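Local coordinates for PFC0360w protein (Plasmodium falciparum, PDB 3NI8) that probably activates the ATPase of the chaperone Hsp90, as a malaria-parasite member of the AHA1 family, at residues Val84-Phe89 against Cys95-Val100; Arg90-Cys95 against Gly130-Arg135; Asn36-Ala41 against Gln142-Asn147. One frame throughout, in Å; residues are numbered along the deposited sequence. Where two conformers were deposited one is given.

Three contacts trace how a single curved antiparallel sheet and its long helix 132-150 are tied together. Contact 1 is the hairpin pairing of 84-89 with 95-100; contact 2 fixes the turn of that hairpin to the start of the helix, its centre about 10 Å from that of contact 1. The two share Cys-95 and touch directly, the amine of Lys-88 reaching the turn carbonyls and Phe-89 lying against Arg-135. Contact 3, between 36-41 and 142-147, uses the same helix further along, about 20 Å from contact 2 and 17 Å from contact 1, centre to centre. One isopropanol, probably from the crystallisation liquor, touches both contacts 1 and 3 between Glu-85 and Phe-38.

Contact 1: residues Val84-Phe89 against Cys95-Val100; sequences VEKWKF and CDYSTV. With IPA (isopropyl alcohol), chain B.
Lys-88 crosses one face of the Tyr-97 ring. Its CB sits within packing distance of Asp-96 O; CG, set between backbone N and carbonyl carbon (chi1 68°), which turns the chain toward the ring, nears Tyr-97 CE1; CD rides over the ring, 3.7 Å from its centroid and displaced toward the rim; CE passes the Asp-96 carbonyl, and NZ donates to Asp-96 O at 2.7 Å. Asn-93 O is a second acceptor for this buried amine, and NZ also makes a cation-pi contact with the Tyr-97 ring, 4.7 Å from its centroid. Over the opposite face stands Lys-86 CE, 4.0 Å from the centroid, while its NZ turns to a salt bridge with Glu-73. This sandwich stands where an antiparallel beta hairpin, part of the helix-grip sheet of the AHA1 family, opens into its turn. Further along, Glu-85 and Val-100 exchange backbone bonds, and Glu-85 OE2 lies 2.6 Å from isopropanol O2, a possible hydrogen bond left unsettled because Phe-38 O competes. Trp-87 O takes two donors from opposite faces of its plane: Ser-98 N at 2.8 Å and Ser-98 OG at 2.7 Å. Val-100 CG2 rests on the five-membered ring of Trp-87, 4.0 Å from its centroid.

Contact 2: residues Arg90-Cys95 against Gly130-Arg135; sequences RDWNEC and GGVLER
Asp-91 and Arg-135 reach toward each other from opposite directions and form a salt bridge between the hairpin turn and the first turn of the long helix. A bend at chi3 of Arg-135 (72°) turns its guanidinium toward the carboxylate. Arg-135 NH2 gives Asp-91 OD1 the straighter bond, 3.1 Å long; it approaches on the syn side, and OD1 lies almost in the guanidinium plane. NH1 is shared less favourably: its bond to Asp-91 OD2 (2.9 Å) is weak through its bent angle, 129°, and the one to OD1 (3.4 Å) through its length. The carboxylate and guanidinium planes are turned 50° apart, so the two groups do not meet as a flat, coplanar pair. OD2 has another donor in Asn-125 ND2, so both carboxylate oxygens are engaged, and Phe-89 adds a cation-pi partner for the arginine.

Here the loop joining two neighbouring strands of the sheet reaches the N-terminal end of helix 132-150, which in this helix-grip fold packs against the sheet's concave side. Gly-131 occupies the N-cap position, and its carbonyl accepts a weak bond from Arg-135 N.

Next to the salt bridge, Val-132 CG1 packs obliquely against the NE1 side of the Trp-92 indole, 3.3 Å from NE1 and 3.4 Å from CZ2. Arg-135 NH1 comes to the indole edge, 3.6 Å from Trp-92 NE1, with the guanidinium nearly perpendicular to the ring; two nitrogens that both carry hydrogens make no bond there. Pro-122 and Asn-125 also touch the tryptophan, and Ile-121 touches Val-132.

Contact 3: residues Asn36-Ala41 against Gln142-Asn147; sequences NAFTDA and QNFLHN. With IPA (isopropyl alcohol), chain B.
Across the contact between Phe-38 and Phe-144 the backbones stay well apart, their CA atoms 9.5 Å from each other, so the gap from helix 31-39 to a stretch of helix 132-150 that includes a wider pi-type turn at 142-144 is bridged mainly by side chains, with the carbonyl of Ala-37 also near Phe-144 CZ. The Phe-144 ring advances with CG anti to the backbone N (chi1 -161°), which carries CE2 over one face of the Phe-38 ring, 3.6 Å from Phe-38 CE1 and equally close to CZ. The overlap is toward the rim rather than central: the centroids are 4.9 Å apart and the planes inclined by 39°, an oblique aromatic pair. Leu-145 CD2 approaches the edge of the same ring, 4.1 Å from Phe-38 CZ. No hydrogen bond crosses between the segments; the attraction is apolar.

An isopropanol sits beside the pair, its O2 at the edge of the Phe-38 ring and 2.7 Å from Phe-38 O, with C3 4.0 Å from Phe-144 CE1. Glu-85 OE2 is a second possible acceptor for its hydroxyl.

This buried cluster lies between the long helix and the sheet: Phe-38 also touches Leu-114 and Leu-116 of strand 111-119 and Ile-83 of strand 82-89, Trp-140 meets Phe-144 edge-to-face, and helix 41-47 closes on Phe-144 through Leu-44 and Leu-47.

Contact 1: residues Val84-Phe89 against Cys95-Val100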
loop_
_atom_site.group_PDB
_atom_site.type_symbol
_atom_site.label_atom_id
_atom_site.label_comp_id
_atom_site.label_asym_id
_atom_site.label_seq_id
_atom_site.Cartn_x
_atom_site.Cartn_y
_atom_site.Cartn_z
ATOM N N VAL A 84 3.898 1.006 -8.607
ATOM C CA VAL A 84 3.382 -0.347 -8.845
ATOM C C VAL A 84 4.273 -1.320 -8.076
ATOM O O VAL A 84 5.498 -1.159 -8.032
ATOM C CB VAL A 84 3.380 -0.731 -10.355
ATOM C CG1 VAL A 84 2.703 -2.103 -10.558
ATOM C CG2 VAL A 84 2.696 0.349 -11.201
ATOM N N GLU A 85 3.657 -2.334 -7.486
ATOM C CA GLU A 85 4.374 -3.281 -6.617
ATOM C C GLU A 85 3.937 -4.701 -6.880
ATOM O O GLU A 85 2.771 -4.923 -7.188
ATOM C CB GLU A 85 4.074 -2.976 -5.138
ATOM C CG GLU A 85 4.457 -1.558 -4.723
ATOM C CD GLU A 85 3.943 -1.176 -3.357
ATOM O OE1 GLU A 85 3.186 -1.944 -2.720
ATOM O OE2 GLU A 85 4.292 -0.072 -2.922
ATOM N N LYS A 86 4.876 -5.646 -6.759
ATOM C CA LYS A 86 4.540 -7.020 -6.328
ATOM C C LYS A 86 4.355 -6.949 -4.804
ATOM O O LYS A 86 5.061 -6.206 -4.130
ATOM C CB LYS A 86 5.657 -8.011 -6.648
ATOM C CG LYS A 86 6.172 -7.992 -8.095
ATOM C CD LYS A 86 6.316 -9.416 -8.667
ATOM C CE LYS A 86 7.465 -10.192 -8.028
ATOM N NZ LYS A 86 8.746 -9.502 -8.356
ATOM N N TRP A 87 3.428 -7.723 -4.264
ATOM C CA TRP A 87 2.959 -7.546 -2.892
ATOM C C TRP A 87 2.315 -8.838 -2.409
ATOM O O TRP A 87 1.379 -9.346 -3.037
ATOM C CB TRP A 87 1.909 -6.427 -2.887
ATOM C CG TRP A 87 1.467 -5.866 -1.535
ATOM C CD1 TRP A 87 1.841 -4.658 -0.988
ATOM C CD2 TRP A 87 0.538 -6.453 -0.602
ATOM N NE1 TRP A 87 1.207 -4.463 0.222
ATOM C CE2 TRP A 87 0.401 -5.541 0.485
ATOM C CE3 TRP A 87 -0.191 -7.650 -0.575
ATOM C CZ2 TRP A 87 -0.435 -5.800 1.594
ATOM C CZ3 TRP A 87 -1.025 -7.912 0.519
ATOM C CH2 TRP A 87 -1.142 -6.981 1.594
ATOM N N LYS A 88 2.798 -9.361 -1.287
ATOM C CA LYS A 88 2.171 -10.533 -0.661
ATOM C C LYS A 88 2.239 -10.457 0.867
ATOM O O LYS A 88 3.063 -9.725 1.411
ATOM C CB LYS A 88 2.805 -11.845 -1.168
ATOM C CG LYS A 88 4.256 -12.044 -0.705
ATOM C CD LYS A 88 4.982 -13.205 -1.398
ATOM C CE LYS A 88 4.444 -14.553 -0.959
ATOM N NZ LYS A 88 4.507 -15.494 -2.110
ATOM N N PHE A 89 1.338 -11.175 1.538
ATOM C CA PHE A 89 1.537 -11.579 2.926
ATOM C C PHE A 89 2.449 -12.802 2.866
ATOM O O PHE A 89 2.365 -13.594 1.917
ATOM C CB PHE A 89 0.225 -11.989 3.575
ATOM C CG PHE A 89 -0.673 -10.846 3.958
ATOM C CD1 PHE A 89 -0.453 -10.126 5.138
ATOM C CD2 PHE A 89 -1.785 -10.536 3.183
ATOM C CE1 PHE A 89 -1.299 -9.081 5.509
ATOM C CE2 PHE A 89 -2.651 -9.487 3.542
ATOM C CZ PHE A 89 -2.410 -8.757 4.694
ATOM N N CYS A 95 4.891 -18.948 -4.565
ATOM C CA CYS A 95 4.712 -18.405 -5.912
ATOM C C CYS A 95 3.800 -17.173 -5.999
ATOM O O CYS A 95 4.043 -16.280 -6.819
ATOM C CB CYS A 95 4.177 -19.497 -6.870
ATOM S SG CYS A 95 5.424 -20.259 -8.015
ATOM N N ASP A 96 2.750 -17.131 -5.180
ATOM C CA ASP A 96 1.709 -16.094 -5.311
ATOM C C ASP A 96 2.167 -14.673 -4.931
ATOM O O ASP A 96 2.796 -14.455 -3.898
ATOM C CB ASP A 96 0.440 -16.508 -4.575
ATOM C CG ASP A 96 -0.238 -17.718 -5.214
ATOM O OD1 ASP A 96 0.185 -18.142 -6.317
ATOM O OD2 ASP A 96 -1.208 -18.251 -4.627
ATOM N N TYR A 97 1.891 -13.726 -5.823
ATOM C CA TYR A 97 2.176 -12.308 -5.619
ATOM C C TYR A 97 1.011 -11.510 -6.185
ATOM O O TYR A 97 0.638 -11.699 -7.342
ATOM C CB TYR A 97 3.450 -11.905 -6.361
ATOM C CG TYR A 97 4.704 -11.885 -5.519
ATOM C CD1 TYR A 97 4.961 -10.824 -4.632
ATOM C CD2 TYR A 97 5.647 -12.924 -5.602
ATOM C CE1 TYR A 97 6.132 -10.793 -3.843
ATOM C CE2 TYR A 97 6.825 -12.908 -4.809
ATOM C CZ TYR A 97 7.056 -11.832 -3.945
ATOM O OH TYR A 97 8.203 -11.802 -3.179
ATOM N N SER A 98 0.434 -10.619 -5.391
ATOM C CA SER A 98 -0.583 -9.729 -5.924
ATOM C C SER A 98 0.089 -8.498 -6.558
ATOM O O SER A 98 1.319 -8.346 -6.503
ATOM C CB SER A 98 -1.580 -9.341 -4.830
ATOM O OG SER A 98 -0.978 -8.449 -3.913
ATOM N N THR A 99 -0.719 -7.627 -7.154
ATOM C CA THR A 99 -0.226 -6.393 -7.735
ATOM C C THR A 99 -0.941 -5.240 -7.075
ATOM O O THR A 99 -2.186 -5.194 -7.050
ATOM C CB THR A 99 -0.522 -6.340 -9.240
ATOM O OG1 THR A 99 0.087 -7.461 -9.879
ATOM C CG2 THR A 99 -0.005 -5.072 -9.875
ATOM N N VAL A 100 -0.157 -4.317 -6.523
ATOM C CA VAL A 100 -0.707 -3.087 -5.988
ATOM C C VAL A 100 -0.270 -1.913 -6.869
ATOM O O VAL A 100 0.908 -1.745 -7.173
ATOM C CB VAL A 100 -0.303 -2.863 -4.500
ATOM C CG1 VAL A 100 -0.760 -1.458 -4.013
ATOM C CG2 VAL A 100 -0.888 -3.956 -3.604
HETATM C C1 IPA B . 5.405 -0.110 0.722
HETATM C C2 IPA B . 4.030 -0.111 0.045
HETATM C C3 IPA B . 2.840 -0.389 0.965
HETATM O O2 IPA B . 3.852 1.090 -0.662
#

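Contact 2: residues Arg90-Cys95 against Gly130-Arg135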
loop_
_atom_site.group_PDB
_atom_site.type_symbol
_atom_site.label_atom_id
_atom_site.label_comp_id
_atom_site.label_asym_id
_atom_site.label_seq_id
_atom_site.Cartn_x
_atom_site.Cartn_y
_atom_site.Cartn_z
ATOM N N ARG A 90 3.322 -12.975 3.857
ATOM C CA ARG A 90 4.277 -14.072 3.783
ATOM C C ARG A 90 3.641 -15.450 3.876
ATOM O O ARG A 90 4.286 -16.442 3.594
ATOM C CB ARG A 90 5.422 -13.909 4.783
ATOM C CG ARG A 90 5.095 -14.175 6.214
ATOM C CD ARG A 90 6.342 -13.889 7.041
ATOM N NE ARG A 90 6.198 -14.337 8.423
ATOM C CZ ARG A 90 7.071 -15.122 9.051
ATOM N NH1 ARG A 90 8.181 -15.532 8.428
ATOM N NH2 ARG A 90 6.841 -15.485 10.310
ATOM N N ASP A 91 2.369 -15.503 4.253
ATOM C CA ASP A 91 1.683 -16.767 4.437
ATOM C C ASP A 91 0.960 -17.254 3.173
ATOM O O ASP A 91 0.375 -18.342 3.174
ATOM C CB ASP A 91 0.726 -16.688 5.621
ATOM C CG ASP A 91 -0.436 -15.786 5.356
ATOM O OD1 ASP A 91 -0.230 -14.566 5.229
ATOM O OD2 ASP A 91 -1.573 -16.286 5.282
ATOM N N TRP A 92 1.006 -16.452 2.108
ATOM C CA TRP A 92 0.555 -16.886 0.790
ATOM C C TRP A 92 1.532 -17.922 0.220
ATOM O O TRP A 92 2.671 -18.044 0.690
ATOM C CB TRP A 92 0.484 -15.697 -0.172
ATOM C CG TRP A 92 -0.589 -14.728 0.107
ATOM C CD1 TRP A 92 -1.496 -14.769 1.126
ATOM C CD2 TRP A 92 -0.849 -13.520 -0.612
ATOM N NE1 TRP A 92 -2.318 -13.667 1.080
ATOM C CE2 TRP A 92 -1.942 -12.884 0.018
ATOM C CE3 TRP A 92 -0.274 -12.916 -1.734
ATOM C CZ2 TRP A 92 -2.478 -11.674 -0.452
ATOM C CZ3 TRP A 92 -0.803 -11.702 -2.188
ATOM C CH2 TRP A 92 -1.894 -11.103 -1.552
ATOM N N ASN A 93 1.098 -18.642 -0.809
ATOM C CA ASN A 93 1.975 -19.569 -1.513
ATOM C C ASN A 93 3.238 -18.875 -1.930
ATOM O O ASN A 93 3.206 -17.693 -2.286
ATOM C CB ASN A 93 1.284 -20.140 -2.744
ATOM C CG ASN A 93 0.302 -21.215 -2.395
ATOM O OD1 ASN A 93 0.662 -22.226 -1.767
ATOM N ND2 ASN A 93 -0.957 -21.017 -2.791
ATOM N N GLU A 94 4.345 -19.610 -1.889
ATOM C CA GLU A 94 5.655 -19.072 -2.246
ATOM C C GLU A 94 5.588 -18.336 -3.599
ATOM O O GLU A 94 6.124 -17.227 -3.731
ATOM C CB GLU A 94 6.712 -20.196 -2.202
ATOM C CG GLU A 94 7.971 -20.021 -3.097
ATOM C CD GLU A 94 9.153 -19.286 -2.430
ATOM O OE1 GLU A 94 8.963 -18.182 -1.854
ATOM O OE2 GLU A 94 10.292 -19.807 -2.530
ATOM N N CYS A 95 4.891 -18.948 -4.565
ATOM C CA CYS A 95 4.712 -18.405 -5.912
ATOM C C CYS A 95 3.800 -17.173 -5.999
ATOM O O CYS A 95 4.043 -16.280 -6.819
ATOM C CB CYS A 95 4.177 -19.497 -6.870
ATOM S SG CYS A 95 5.424 -20.259 -8.015
ATOM N N GLY A 130 -9.133 -19.380 3.364
ATOM C CA GLY A 130 -9.697 -18.364 2.486
ATOM C C GLY A 130 -9.774 -16.991 3.142
ATOM O O GLY A 130 -9.041 -16.702 4.091
ATOM N N GLY A 131 -10.657 -16.143 2.607
ATOM C CA GLY A 131 -10.841 -14.777 3.073
ATOM C C GLY A 131 -9.663 -13.837 2.888
ATOM O O GLY A 131 -9.518 -12.856 3.644
ATOM N N VAL A 132 -8.847 -14.108 1.871
ATOM C CA VAL A 132 -7.652 -13.307 1.607
ATOM C C VAL A 132 -7.986 -11.897 1.142
ATOM O O VAL A 132 -7.311 -10.932 1.534
ATOM C CB VAL A 132 -6.702 -13.982 0.591
ATOM C CG1 VAL A 132 -5.481 -13.124 0.362
ATOM C CG2 VAL A 132 -6.285 -15.378 1.083
ATOM N N LEU A 133 -9.010 -11.779 0.301
ATOM C CA LEU A 133 -9.381 -10.485 -0.256
ATOM C C LEU A 133 -9.798 -9.512 0.851
ATOM O O LEU A 133 -9.295 -8.406 0.902
ATOM C CB LEU A 133 -10.450 -10.593 -1.369
ATOM C CG LEU A 133 -10.887 -9.267 -2.047
ATOM C CD1 LEU A 133 -11.485 -9.506 -3.424
ATOM C CD2 LEU A 133 -11.868 -8.410 -1.229
ATOM N N GLU A 134 -10.723 -9.897 1.734
ATOM C CA GLU A 134 -11.112 -8.988 2.837
ATOM C C GLU A 134 -9.913 -8.642 3.733
ATOM O O GLU A 134 -9.781 -7.498 4.184
ATOM C CB GLU A 134 -12.291 -9.510 3.671
ATOM C CG GLU A 134 -13.692 -9.211 3.087
ATOM C CD GLU A 134 -14.021 -7.706 2.948
ATOM O OE1 GLU A 134 -14.681 -7.334 1.942
ATOM O OE2 GLU A 134 -13.636 -6.905 3.836
ATOM N N ARG A 135 -9.028 -9.607 3.958
ATOM C CA ARG A 135 -7.841 -9.349 4.766
ATOM C C ARG A 135 -6.966 -8.244 4.160
ATOM O O ARG A 135 -6.520 -7.346 4.875
ATOM C CB ARG A 135 -7.061 -10.668 4.978
ATOM C CG ARG A 135 -5.733 -10.528 5.678
ATOM C CD ARG A 135 -5.329 -11.800 6.400
ATOM N NE ARG A 135 -4.943 -12.862 5.482
ATOM C CZ ARG A 135 -3.702 -13.315 5.320
ATOM N NH1 ARG A 135 -3.490 -14.296 4.433
ATOM N NH2 ARG A 135 -2.683 -12.806 6.029
#

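Contact 3: residues Asn36-Ala41 against Gln142-Asn147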
loop_
_atom_site.group_PDB
_atom_site.type_symbol
_atom_site.label_atom_id
_atom_site.label_comp_id
_atom_site.label_asym_id
_atom_site.label_seq_id
_atom_site.Cartn_x
_atom_site.Cartn_y
_atom_site.Cartn_z
ATOM N N ASN A 36 5.347 9.981 -0.657
ATOM C CA ASN A 36 6.281 9.744 0.457
ATOM C C ASN A 36 5.749 8.676 1.392
ATOM O O ASN A 36 6.454 7.739 1.753
ATOM C CB ASN A 36 6.547 11.024 1.270
ATOM C CG ASN A 36 7.358 10.755 2.548
ATOM O OD1 ASN A 36 6.800 10.655 3.648
ATOM N ND2 ASN A 36 8.676 10.644 2.403
ATOM N N ALA A 37 4.488 8.816 1.760
ATOM C CA ALA A 37 3.901 7.944 2.769
ATOM C C ALA A 37 3.942 6.460 2.349
ATOM O O ALA A 37 3.989 5.559 3.227
ATOM C CB ALA A 37 2.464 8.372 3.081
ATOM N N PHE A 38 3.904 6.202 1.032
ATOM C CA PHE A 38 3.918 4.840 0.535
ATOM C C PHE A 38 5.323 4.278 0.316
ATOM O O PHE A 38 5.477 3.047 0.168
ATOM C CB PHE A 38 3.114 4.716 -0.755
ATOM C CG PHE A 38 1.638 4.563 -0.535
ATOM C CD1 PHE A 38 1.047 3.308 -0.568
ATOM C CD2 PHE A 38 0.837 5.684 -0.294
ATOM C CE1 PHE A 38 -0.311 3.168 -0.344
ATOM C CE2 PHE A 38 -0.520 5.552 -0.081
ATOM C CZ PHE A 38 -1.102 4.298 -0.112
ATOM N N THR A 39 6.335 5.149 0.304
ATOM C CA THR A 39 7.662 4.750 -0.157
ATOM C C THR A 39 8.816 5.060 0.810
ATOM O O THR A 39 9.992 4.806 0.506
ATOM C CB THR A 39 7.994 5.440 -1.493
ATOM O OG1 THR A 39 7.914 6.859 -1.312
ATOM C CG2 THR A 39 7.037 5.014 -2.601
ATOM N N ASP A 40 8.489 5.635 1.958
ATOM C CA ASP A 40 9.491 6.085 2.908
ATOM C C ASP A 40 9.408 5.236 4.178
ATOM O O ASP A 40 8.373 5.223 4.877
ATOM C CB ASP A 40 9.260 7.557 3.206
ATOM C CG ASP A 40 10.217 8.122 4.232
ATOM O OD1 ASP A 40 10.617 7.412 5.191
ATOM O OD2 ASP A 40 10.540 9.324 4.088
ATOM N N ALA A 41 10.509 4.545 4.469
ATOM C CA ALA A 41 10.571 3.601 5.578
ATOM C C ALA A 41 10.123 4.216 6.910
ATOM O O ALA A 41 9.390 3.567 7.681
ATOM C CB ALA A 41 11.964 2.992 5.693
ATOM N N GLN A 142 -8.582 -0.091 7.337
ATOM C CA GLN A 142 -8.633 -0.061 8.808
ATOM C C GLN A 142 -7.316 0.319 9.454
ATOM O O GLN A 142 -7.305 0.854 10.563
ATOM C CB GLN A 142 -9.150 -1.406 9.400
ATOM C CG GLN A 142 -10.566 -1.869 8.941
ATOM C CD GLN A 142 -11.581 -0.729 8.920
ATOM O OE1 GLN A 142 -11.857 -0.098 9.950
ATOM N NE2 GLN A 142 -12.135 -0.448 7.747
ATOM N N ASN A 143 -6.205 0.042 8.783
ATOM C CA ASN A 143 -4.890 0.329 9.357
ATOM C C ASN A 143 -4.159 1.390 8.541
ATOM O O ASN A 143 -4.047 2.544 8.951
ATOM C CB ASN A 143 -3.979 -0.925 9.446
ATOM C CG ASN A 143 -4.672 -2.182 10.031
ATOM O OD1 ASN A 143 -4.254 -3.329 9.718
ATOM N ND2 ASN A 143 -5.687 -1.990 10.883
ATOM N N PHE A 144 -3.674 0.976 7.375
ATOM C CA PHE A 144 -2.822 1.809 6.546
ATOM C C PHE A 144 -3.438 3.135 6.105
ATOM O O PHE A 144 -2.884 4.205 6.380
ATOM C CB PHE A 144 -2.380 1.024 5.325
ATOM C CG PHE A 144 -1.174 1.586 4.650
ATOM C CD1 PHE A 144 0.052 0.950 4.767
ATOM C CD2 PHE A 144 -1.265 2.752 3.882
ATOM C CE1 PHE A 144 1.174 1.463 4.114
ATOM C CE2 PHE A 144 -0.145 3.270 3.230
ATOM C CZ PHE A 144 1.074 2.620 3.334
ATOM N N LEU A 145 -4.556 3.075 5.396
ATOM C CA LEU A 145 -5.179 4.314 4.916
ATOM C C LEU A 145 -5.773 5.140 6.055
ATOM O O LEU A 145 -5.807 6.362 5.981
ATOM C CB LEU A 145 -6.225 4.041 3.826
ATOM C CG LEU A 145 -5.693 3.443 2.511
ATOM C CD1 LEU A 145 -6.834 2.991 1.629
ATOM C CD2 LEU A 145 -4.760 4.409 1.746
ATOM N N HIS A 146 -6.241 4.463 7.103
ATOM C CA HIS A 146 -6.753 5.119 8.289
ATOM C C HIS A 146 -5.692 5.980 8.964
ATOM O O HIS A 146 -5.958 7.134 9.327
ATOM C CB HIS A 146 -7.265 4.075 9.268
ATOM C CG HIS A 146 -7.967 4.659 10.450
ATOM N ND1 HIS A 146 -7.342 4.860 11.665
ATOM C CD2 HIS A 146 -9.236 5.110 10.595
ATOM C CE1 HIS A 146 -8.204 5.390 12.513
ATOM N NE2 HIS A 146 -9.357 5.559 11.887
ATOM N N ASN A 147 -4.487 5.438 9.105
ATOM C CA ASN A 147 -3.425 6.132 9.818
ATOM C C ASN A 147 -2.818 7.321 9.070
ATOM O O ASN A 147 -2.250 8.220 9.690
ATOM C CB ASN A 147 -2.348 5.152 10.275
ATOM C CG ASN A 147 -2.874 4.131 11.255
ATOM O OD1 ASN A 147 -3.864 4.363 11.976
ATOM N ND2 ASN A 147 -2.228 2.983 11.287
HETATM C C1 IPA B . 5.405 -0.110 0.722
HETATM C C2 IPA B . 4.030 -0.111 0.045
HETATM C C3 IPA B . 2.840 -0.389 0.965
HETATM O O2 IPA B . 3.852 1.090 -0.662
#